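Local coordinates for E3 SUMO-protein ligase SIZ1 (Saccharomyces cerevisiae, PDB 3I2D), which acts as an E3 ligase that mediates attachment of SUMO (Smt3) to septins and PCNA, using an SP-RING zinc finger that interacts with UBC9, at residues P287-P292 with I298-L303; Y261-I266 with Q272-L277; P72-Q77 with R157-K162. All coordinates share one frame; numbering follows the deposited sequence.

In the fold
Contacts 1 and 2 both lie in the SP-RING zinc finger, with centres 10 Å apart, whereas contact 3 belongs to the PINIT domain. The zinc site, formed by C268, H270, C291 and C294, lies beside both of the first two: C291 sits in contact 1, and the side chains of F274 and K264 in contact 2 come within about 4 Å of those of C291 and C268, respectively. N302 and I266 link the two contacts through a backbone hydrogen bond. Contact 3 meets contact 1 across the domain boundary, where the CZ2 atom of W289 lies 3.3 Å from CG of P72. Contacts 2 and 3 do not touch; their centres are 22 Å apart.

Contact 1: residues P287-P292 with I298-L303; sequences PTWQCP and IALENL. With ZN (zinc ion), chain B.
The indole of W289 and the side chain of L300 form one end of this contact, and C291 packs against I298 at the other, beside the zinc ion. Methyl CD2 of L300 approaches the six-membered ring at its edge, near the ring plane, 3.8 Å from CZ3 of W289. With chi1 of W289 at -67°, CG lies anti to the carbonyl carbon, which swings the ring toward L300. Packed likewise, the C291 end uses both branches of I298: CG2 lies 4.0 Å from CB of C291, while CD1 reaches back to the C291 backbone. F279 of helix 276-285 also packs on I298. The polar link is slight, a single weak bond from N of I298 to O of W289 at 3.5 Å, though OE1 of Q283 also holds the loop through N of T288 and W289. The side at Q290 is looser: Q290 turns its side chain away from 298-303, and T288 and E301 are exposed. SG of C291 binds zinc at 2.3 Å, with C268, H270 and C294 completing the site. In this SP-RING finger, then, CB of the zinc-bound C291 packs on I298, and apolar packing probably joins the two segments more than hydrogen bonding does.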
loop_
_atom_site.group_PDB
_atom_site.type_symbol
_atom_site.label_atom_id
_atom_site.label_comp_id
_atom_site.label_asym_id
_atom_site.label_seq_id
_atom_site.Cartn_x
_atom_site.Cartn_y
_atom_site.Cartn_z
ATOM N N PRO A 287 3.232 3.194 -5.278
ATOM C CA PRO A 287 3.187 1.761 -4.949
ATOM C C PRO A 287 3.663 0.798 -6.025
ATOM O O PRO A 287 2.888 0.352 -6.861
ATOM C CB PRO A 287 1.721 1.538 -4.588
ATOM C CG PRO A 287 1.034 2.474 -5.521
ATOM C CD PRO A 287 1.868 3.732 -5.411
ATOM N N THR A 288 4.949 0.481 -5.974
ATOM C CA THR A 288 5.578 -0.431 -6.907
ATOM C C THR A 288 5.924 -1.723 -6.177
ATOM O O THR A 288 5.867 -2.799 -6.750
ATOM C CB THR A 288 6.872 0.161 -7.445
ATOM O OG1 THR A 288 7.804 0.325 -6.363
ATOM C CG2 THR A 288 6.596 1.497 -8.097
ATOM N N TRP A 289 6.262 -1.596 -4.897
ATOM C CA TRP A 289 6.649 -2.730 -4.061
ATOM C C TRP A 289 7.691 -3.566 -4.785
ATOM O O TRP A 289 7.480 -4.746 -5.077
ATOM C CB TRP A 289 5.431 -3.575 -3.657
ATOM C CG TRP A 289 4.493 -2.822 -2.732
ATOM C CD1 TRP A 289 3.329 -2.201 -3.073
ATOM C CD2 TRP A 289 4.719 -2.508 -1.352
ATOM N NE1 TRP A 289 2.820 -1.508 -1.998
ATOM C CE2 TRP A 289 3.655 -1.681 -0.930
ATOM C CE3 TRP A 289 5.722 -2.841 -0.432
ATOM C CZ2 TRP A 289 3.565 -1.178 0.371
ATOM C CZ3 TRP A 289 5.635 -2.343 0.866
ATOM C CH2 TRP A 289 4.562 -1.518 1.254
ATOM N N GLN A 290 8.807 -2.895 -5.078
ATOM C CA GLN A 290 9.973 -3.446 -5.753
ATOM C C GLN A 290 11.212 -2.892 -5.088
ATOM O O GLN A 290 11.287 -1.703 -4.789
ATOM C CB GLN A 290 10.022 -3.025 -7.207
ATOM C CG GLN A 290 9.155 -3.829 -8.112
ATOM C CD GLN A 290 9.423 -3.514 -9.560
ATOM O OE1 GLN A 290 9.071 -4.294 -10.445
ATOM N NE2 GLN A 290 10.043 -2.362 -9.817
ATOM N N CYS A 291 12.195 -3.748 -4.878
ATOM C CA CYS A 291 13.416 -3.310 -4.251
ATOM C C CYS A 291 14.088 -2.253 -5.125
ATOM O O CYS A 291 14.197 -2.432 -6.332
ATOM C CB CYS A 291 14.340 -4.515 -4.039
ATOM S SG CYS A 291 15.934 -4.134 -3.289
ATOM N N PRO A 292 14.532 -1.127 -4.524
ATOM C CA PRO A 292 15.203 -0.021 -5.224
ATOM C C PRO A 292 16.570 -0.422 -5.761
ATOM O O PRO A 292 17.101 0.209 -6.677
ATOM C CB PRO A 292 15.345 1.051 -4.143
ATOM C CG PRO A 292 14.276 0.712 -3.149
ATOM C CD PRO A 292 14.317 -0.781 -3.106
ATOM N N ILE A 298 9.018 -7.440 -3.522
ATOM C CA ILE A 298 9.181 -7.667 -2.097
ATOM C C ILE A 298 7.877 -7.370 -1.397
ATOM O O ILE A 298 7.108 -6.513 -1.839
ATOM C CB ILE A 298 10.299 -6.780 -1.495
ATOM C CG1 ILE A 298 9.883 -5.324 -1.498
ATOM C CG2 ILE A 298 11.584 -6.906 -2.298
ATOM C CD1 ILE A 298 11.021 -4.442 -1.044
ATOM N N ALA A 299 7.617 -8.098 -0.316
ATOM C CA ALA A 299 6.395 -7.895 0.446
ATOM C C ALA A 299 6.789 -7.279 1.771
ATOM O O ALA A 299 7.868 -7.563 2.280
ATOM C CB ALA A 299 5.690 -9.212 0.670
ATOM N N LEU A 300 5.914 -6.443 2.322
ATOM C CA LEU A 300 6.155 -5.765 3.591
ATOM C C LEU A 300 6.600 -6.730 4.698
ATOM O O LEU A 300 7.516 -6.431 5.465
ATOM C CB LEU A 300 4.882 -5.015 4.006
ATOM C CG LEU A 300 4.996 -3.813 4.955
ATOM C CD1 LEU A 300 5.169 -4.269 6.385
ATOM C CD2 LEU A 300 6.167 -2.950 4.539
ATOM N N GLU A 301 5.957 -7.893 4.769
ATOM C CA GLU A 301 6.284 -8.893 5.784
ATOM C C GLU A 301 7.706 -9.437 5.702
ATOM O O GLU A 301 8.237 -9.937 6.692
ATOM C CB GLU A 301 5.299 -10.063 5.722
ATOM C CG GLU A 301 4.982 -10.548 4.321
ATOM C CD GLU A 301 3.725 -9.895 3.745
ATOM O OE1 GLU A 301 3.659 -8.639 3.684
ATOM O OE2 GLU A 301 2.804 -10.652 3.353
ATOM N N ASN A 302 8.326 -9.339 4.534
ATOM C CA ASN A 302 9.688 -9.835 4.357
ATOM C C ASN A 302 10.747 -8.765 4.527
ATOM O O ASN A 302 11.935 -9.032 4.348
ATOM C CB ASN A 302 9.844 -10.445 2.975
ATOM C CG ASN A 302 9.042 -11.703 2.813
ATOM O OD1 ASN A 302 8.972 -12.267 1.722
ATOM N ND2 ASN A 302 8.437 -12.161 3.898
ATOM N N LEU A 303 10.318 -7.555 4.865
ATOM C CA LEU A 303 11.242 -6.448 5.029
ATOM C C LEU A 303 11.845 -6.493 6.435
ATOM O O LEU A 303 11.120 -6.445 7.430
ATOM C CB LEU A 303 10.502 -5.131 4.789
ATOM C CG LEU A 303 11.293 -3.912 4.303
ATOM C CD1 LEU A 303 11.930 -4.224 2.961
ATOM C CD2 LEU A 303 10.369 -2.704 4.166
HETATM ZN ZN ZN B . 16.841 -6.268 -3.286
#

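Contact 2: residues Y261-I266 with Q272-L277; sequences YPSKSI and QCFDAL
Y261-I266 and Q272-L277 make the short antiparallel hairpin of the SP-RING zinc finger, in which S263 and F274 form a hydrogen-bonded pair, P262 and D275 a non-hydrogen-bonded one, and N of A276 donates to O of Y261 (2.9 Å, 168°) as the second strand passes into helix 276-285. The aromatic ring of F274 folds back over the partner strand: its chi1 of 52° sets CG between the backbone N and carbonyl carbon, and O of S263 consequently lies over one ring face, 3.4 Å from CD1 of F274 and displaced toward the rim. CA of K264 packs obliquely on the same ring, which lies near zinc ligand C291. Beyond CG the K264 chain runs extended along C273, its CD 3.8 Å from SG of C273, and its ammonium group is held by the backbone O of H270, whose imidazole NE2 binds zinc. At the N-cap position, OD2 of D275 receives N of Y261 at 2.9 Å from above the carboxylate plane and is also bonded by N of K260, while OD1 accepts from N of W278 and, weakly, from N of L277. The Y261 and L277 side chains run side by side, CD1 of Y261 4.0 Å from CB of L277. One buried carboxylate thus serves both the helix start and the incoming strand; these several N-H donors, together with the helix end, would be expected to favour its ionised form.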
loop_
_atom_site.group_PDB
_atom_site.type_symbol
_atom_site.label_atom_id
_atom_site.label_comp_id
_atom_site.label_asym_id
_atom_site.label_seq_id
_atom_site.Cartn_x
_atom_site.Cartn_y
_atom_site.Cartn_z
ATOM N N TYR A 261 17.666 3.395 8.735
ATOM C CA TYR A 261 17.060 2.073 8.940
ATOM C C TYR A 261 17.424 1.190 7.745
ATOM O O TYR A 261 16.605 1.004 6.843
ATOM C CB TYR A 261 15.540 2.179 9.036
ATOM C CG TYR A 261 15.062 3.146 10.080
ATOM C CD1 TYR A 261 14.781 4.472 9.756
ATOM C CD2 TYR A 261 14.906 2.742 11.403
ATOM C CE1 TYR A 261 14.354 5.369 10.722
ATOM C CE2 TYR A 261 14.480 3.629 12.386
ATOM C CZ TYR A 261 14.207 4.940 12.038
ATOM O OH TYR A 261 13.788 5.814 13.012
ATOM N N PRO A 262 18.641 0.610 7.746
ATOM C CA PRO A 262 19.116 -0.241 6.657
ATOM C C PRO A 262 18.242 -1.456 6.518
ATOM O O PRO A 262 17.999 -2.160 7.491
ATOM C CB PRO A 262 20.533 -0.617 7.088
ATOM C CG PRO A 262 20.840 0.292 8.231
ATOM C CD PRO A 262 19.521 0.445 8.908
ATOM N N SER A 263 17.779 -1.717 5.305
ATOM C CA SER A 263 16.927 -2.859 5.112
ATOM C C SER A 263 16.865 -3.417 3.706
ATOM O O SER A 263 17.425 -2.869 2.769
ATOM C CB SER A 263 15.528 -2.518 5.618
ATOM O OG SER A 263 15.150 -1.217 5.233
ATOM N N LYS A 264 16.173 -4.537 3.581
ATOM C CA LYS A 264 16.001 -5.224 2.309
ATOM C C LYS A 264 15.178 -6.451 2.624
ATOM O O LYS A 264 15.074 -6.830 3.789
ATOM C CB LYS A 264 17.362 -5.640 1.730
ATOM C CG LYS A 264 18.191 -6.550 2.639
ATOM C CD LYS A 264 19.657 -6.583 2.193
ATOM C CE LYS A 264 20.488 -7.457 3.110
ATOM N NZ LYS A 264 21.948 -7.306 2.815
ATOM N N SER A 265 14.582 -7.052 1.598
ATOM C CA SER A 265 13.792 -8.267 1.780
ATOM C C SER A 265 14.771 -9.346 2.168
ATOM O O SER A 265 15.936 -9.323 1.745
ATOM C CB SER A 265 13.109 -8.684 0.467
ATOM O OG SER A 265 12.291 -9.843 0.633
ATOM N N ILE A 266 14.319 -10.289 2.979
ATOM C CA ILE A 266 15.187 -11.390 3.373
ATOM C C ILE A 266 15.482 -12.194 2.091
ATOM O O ILE A 266 16.440 -12.976 2.023
ATOM C CB ILE A 266 14.493 -12.257 4.425
ATOM C CG1 ILE A 266 13.230 -12.886 3.834
ATOM C CG2 ILE A 266 14.154 -11.393 5.642
ATOM C CD1 ILE A 266 12.413 -13.666 4.840
ATOM N N GLN A 272 23.876 -4.174 -0.416
ATOM C CA GLN A 272 23.265 -2.846 -0.383
ATOM C C GLN A 272 21.844 -2.841 0.166
ATOM O O GLN A 272 20.967 -3.536 -0.342
ATOM C CB GLN A 272 23.275 -2.213 -1.787
ATOM C CG GLN A 272 22.737 -0.763 -1.871
ATOM C CD GLN A 272 23.367 0.174 -0.835
ATOM O OE1 GLN A 272 24.589 0.178 -0.642
ATOM N NE2 GLN A 272 22.535 0.978 -0.173
ATOM N N CYS A 273 21.633 -2.055 1.218
ATOM C CA CYS A 273 20.317 -1.926 1.816
ATOM C C CYS A 273 19.776 -0.580 1.387
ATOM O O CYS A 273 20.418 0.140 0.623
ATOM C CB CYS A 273 20.402 -1.974 3.340
ATOM S SG CYS A 273 21.028 -3.526 3.982
ATOM N N PHE A 274 18.588 -0.247 1.864
ATOM C CA PHE A 274 17.971 1.038 1.554
ATOM C C PHE A 274 17.206 1.428 2.809
ATOM O O PHE A 274 16.931 0.577 3.648
ATOM C CB PHE A 274 17.027 0.920 0.358
ATOM C CG PHE A 274 16.035 -0.173 0.495
ATOM C CD1 PHE A 274 16.287 -1.422 -0.058
ATOM C CD2 PHE A 274 14.848 0.035 1.195
ATOM C CE1 PHE A 274 15.371 -2.458 0.078
ATOM C CE2 PHE A 274 13.929 -0.985 1.339
ATOM C CZ PHE A 274 14.188 -2.244 0.776
ATOM N N ASP A 275 16.856 2.701 2.946
ATOM C CA ASP A 275 16.176 3.136 4.148
ATOM C C ASP A 275 14.715 2.725 4.219
ATOM O O ASP A 275 13.906 3.158 3.398
ATOM C CB ASP A 275 16.317 4.647 4.284
ATOM C CG ASP A 275 15.893 5.130 5.647
ATOM O OD1 ASP A 275 14.700 5.456 5.817
ATOM O OD2 ASP A 275 16.745 5.148 6.564
ATOM N N ALA A 276 14.366 1.903 5.211
ATOM C CA ALA A 276 12.981 1.428 5.336
ATOM C C ALA A 276 11.983 2.567 5.474
ATOM O O ALA A 276 10.828 2.450 5.057
ATOM C CB ALA A 276 12.832 0.459 6.515
ATOM N N LEU A 277 12.412 3.681 6.050
ATOM C CA LEU A 277 11.478 4.778 6.197
ATOM C C LEU A 277 11.189 5.417 4.853
ATOM O O LEU A 277 10.026 5.704 4.548
ATOM C CB LEU A 277 11.997 5.835 7.179
ATOM C CG LEU A 277 10.921 6.882 7.466
ATOM C CD1 LEU A 277 9.651 6.217 7.996
ATOM C CD2 LEU A 277 11.457 7.873 8.451
#

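Contact 3: residues P72-Q77 with R157-K162; sequences PFYKIQ and RGFKSK
Two aromatic side chains, Y74 and F159, meet at a slant, while the guanidinium of R157 stands steeply against the ring of F73 beside them. The Y74 and F159 planes are inclined by 50° with centroids 5.8 Å apart. The far end of F159 meets the CD2-CE2 side of Y74: CZ of F159 comes 3.6 Å from CE2 of Y74, and CE1 of F159 lies at the Y74 edge, in the plane of that ring. F159 reaches this place with CG anti to its carbonyl carbon (chi1 -48°), which carries the ring tip toward Y74, and CZ of F159 also approaches CB of F73 just before the strand. The F73 ring itself leads away from the loop. In its place the backbone carbonyl of F73 faces R157, whose chain bends at chi2 and chi3 to bring NH2 within 2.7 Å of O of F73. That bond is weak, with an angle of 129° at the hydrogen, and the oxygen lies near the guanidinium plane, at its edge. The main acceptor of NH2 is O of I205, which follows strand 195-204 and also pairs with the F73 backbone. In the PINIT domain the contact joins the start of edge strand 74-90 to the loop after strand 150-151, beside M204 of strand 195-204; L284 of SP-RING helix 276-285 packs on F73 and R157, so it also borders the zinc finger.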
loop_
_atom_site.group_PDB
_atom_site.type_symbol
_atom_site.label_atom_id
_atom_site.label_comp_id
_atom_site.label_asym_id
_atom_site.label_seq_id
_atom_site.Cartn_x
_atom_site.Cartn_y
_atom_site.Cartn_z
ATOM N N PRO A 72 -1.021 -2.002 2.484
ATOM C CA PRO A 72 -0.705 -1.922 3.909
ATOM C C PRO A 72 -0.904 -0.509 4.454
ATOM O O PRO A 72 -0.721 -0.283 5.653
ATOM C CB PRO A 72 0.753 -2.364 3.958
ATOM C CG PRO A 72 1.288 -1.858 2.651
ATOM C CD PRO A 72 0.193 -2.233 1.683
ATOM N N PHE A 73 -1.298 0.430 3.588
ATOM C CA PHE A 73 -1.501 1.824 4.004
ATOM C C PHE A 73 -2.893 2.198 4.497
ATOM O O PHE A 73 -3.115 3.310 4.970
ATOM C CB PHE A 73 -1.056 2.787 2.897
ATOM C CG PHE A 73 0.418 2.788 2.685
ATOM C CD1 PHE A 73 0.973 2.229 1.536
ATOM C CD2 PHE A 73 1.264 3.279 3.672
ATOM C CE1 PHE A 73 2.345 2.153 1.376
ATOM C CE2 PHE A 73 2.645 3.208 3.522
ATOM C CZ PHE A 73 3.187 2.645 2.372
ATOM N N TYR A 74 -3.837 1.282 4.365
ATOM C CA TYR A 74 -5.164 1.526 4.885
ATOM C C TYR A 74 -5.798 0.172 5.163
ATOM O O TYR A 74 -5.466 -0.827 4.524
ATOM C CB TYR A 74 -5.985 2.392 3.928
ATOM C CG TYR A 74 -6.191 1.850 2.534
ATOM C CD1 TYR A 74 -6.984 0.720 2.312
ATOM C CD2 TYR A 74 -5.652 2.508 1.426
ATOM C CE1 TYR A 74 -7.240 0.261 1.025
ATOM C CE2 TYR A 74 -5.898 2.059 0.139
ATOM C CZ TYR A 74 -6.692 0.932 -0.057
ATOM O OH TYR A 74 -6.914 0.459 -1.330
ATOM N N LYS A 75 -6.678 0.125 6.150
ATOM C CA LYS A 75 -7.309 -1.122 6.530
ATOM C C LYS A 75 -8.816 -0.941 6.549
ATOM O O LYS A 75 -9.335 -0.061 7.245
ATOM C CB LYS A 75 -6.798 -1.529 7.916
ATOM C CG LYS A 75 -6.981 -2.987 8.293
ATOM C CD LYS A 75 -6.209 -3.310 9.574
ATOM C CE LYS A 75 -4.724 -2.951 9.419
ATOM N NZ LYS A 75 -3.868 -3.289 10.602
ATOM N N ILE A 76 -9.515 -1.761 5.766
ATOM C CA ILE A 76 -10.968 -1.686 5.704
ATOM C C ILE A 76 -11.498 -2.163 7.052
ATOM O O ILE A 76 -11.269 -3.306 7.455
ATOM C CB ILE A 76 -11.509 -2.554 4.561
ATOM C CG1 ILE A 76 -11.114 -1.928 3.225
ATOM C CG2 ILE A 76 -13.007 -2.681 4.666
ATOM C CD1 ILE A 76 -11.544 -2.737 2.019
ATOM N N GLN A 77 -12.191 -1.268 7.746
ATOM C CA GLN A 77 -12.717 -1.552 9.073
ATOM C C GLN A 77 -14.201 -1.858 9.097
ATOM O O GLN A 77 -14.605 -2.924 9.560
ATOM C CB GLN A 77 -12.448 -0.361 9.975
ATOM C CG GLN A 77 -11.768 -0.677 11.277
ATOM C CD GLN A 77 -11.192 0.576 11.900
ATOM O OE1 GLN A 77 -11.916 1.542 12.163
ATOM N NE2 GLN A 77 -9.880 0.578 12.128
ATOM N N ARG A 157 -4.820 10.492 0.175
ATOM C CA ARG A 157 -3.507 10.500 0.799
ATOM C C ARG A 157 -2.294 10.262 -0.100
ATOM O O ARG A 157 -1.488 11.175 -0.312
ATOM C CB ARG A 157 -3.467 9.510 1.953
ATOM C CG ARG A 157 -2.206 9.635 2.764
ATOM C CD ARG A 157 -2.472 9.284 4.185
ATOM N NE ARG A 157 -1.965 7.969 4.562
ATOM C CZ ARG A 157 -2.343 6.818 4.020
ATOM N NH1 ARG A 157 -3.242 6.788 3.039
ATOM N NH2 ARG A 157 -1.849 5.691 4.509
ATOM N N GLY A 158 -2.127 9.047 -0.610
ATOM C CA GLY A 158 -0.971 8.814 -1.458
ATOM C C GLY A 158 -1.403 8.392 -2.836
ATOM O O GLY A 158 -2.156 9.097 -3.500
ATOM N N PHE A 159 -0.917 7.236 -3.269
ATOM C CA PHE A 159 -1.273 6.682 -4.565
ATOM C C PHE A 159 -1.328 7.727 -5.665
ATOM O O PHE A 159 -2.292 7.774 -6.425
ATOM C CB PHE A 159 -2.624 5.983 -4.445
ATOM C CG PHE A 159 -2.710 5.069 -3.264
ATOM C CD1 PHE A 159 -3.100 5.553 -2.027
ATOM C CD2 PHE A 159 -2.351 3.727 -3.379
ATOM C CE1 PHE A 159 -3.133 4.714 -0.919
ATOM C CE2 PHE A 159 -2.378 2.881 -2.278
ATOM C CZ PHE A 159 -2.769 3.376 -1.046
ATOM N N LYS A 160 -0.295 8.555 -5.771
ATOM C CA LYS A 160 -0.316 9.592 -6.788
ATOM C C LYS A 160 0.113 9.050 -8.147
ATOM O O LYS A 160 -0.075 9.694 -9.173
ATOM C CB LYS A 160 0.558 10.787 -6.366
ATOM C CG LYS A 160 2.019 10.500 -6.344
ATOM C CD LYS A 160 2.853 11.771 -6.482
ATOM C CE LYS A 160 2.862 12.620 -5.222
ATOM N NZ LYS A 160 4.037 13.542 -5.258
ATOM N N SER A 161 0.673 7.849 -8.145
ATOM C CA SER A 161 1.123 7.187 -9.369
ATOM C C SER A 161 -0.046 6.484 -10.056
ATOM O O SER A 161 0.046 6.106 -11.221
ATOM C CB SER A 161 2.161 6.129 -9.036
ATOM O OG SER A 161 1.528 5.052 -8.360
ATOM N N LYS A 162 -1.137 6.295 -9.324
ATOM C CA LYS A 162 -2.303 5.615 -9.858
ATOM C C LYS A 162 -3.329 6.618 -10.358
ATOM O O LYS A 162 -3.696 7.557 -9.642
ATOM C CB LYS A 162 -2.964 4.778 -8.767
ATOM C CG LYS A 162 -2.101 3.735 -8.100
ATOM C CD LYS A 162 -2.176 2.418 -8.835
ATOM C CE LYS A 162 -1.798 1.285 -7.909
ATOM N NZ LYS A 162 -2.685 1.301 -6.700
#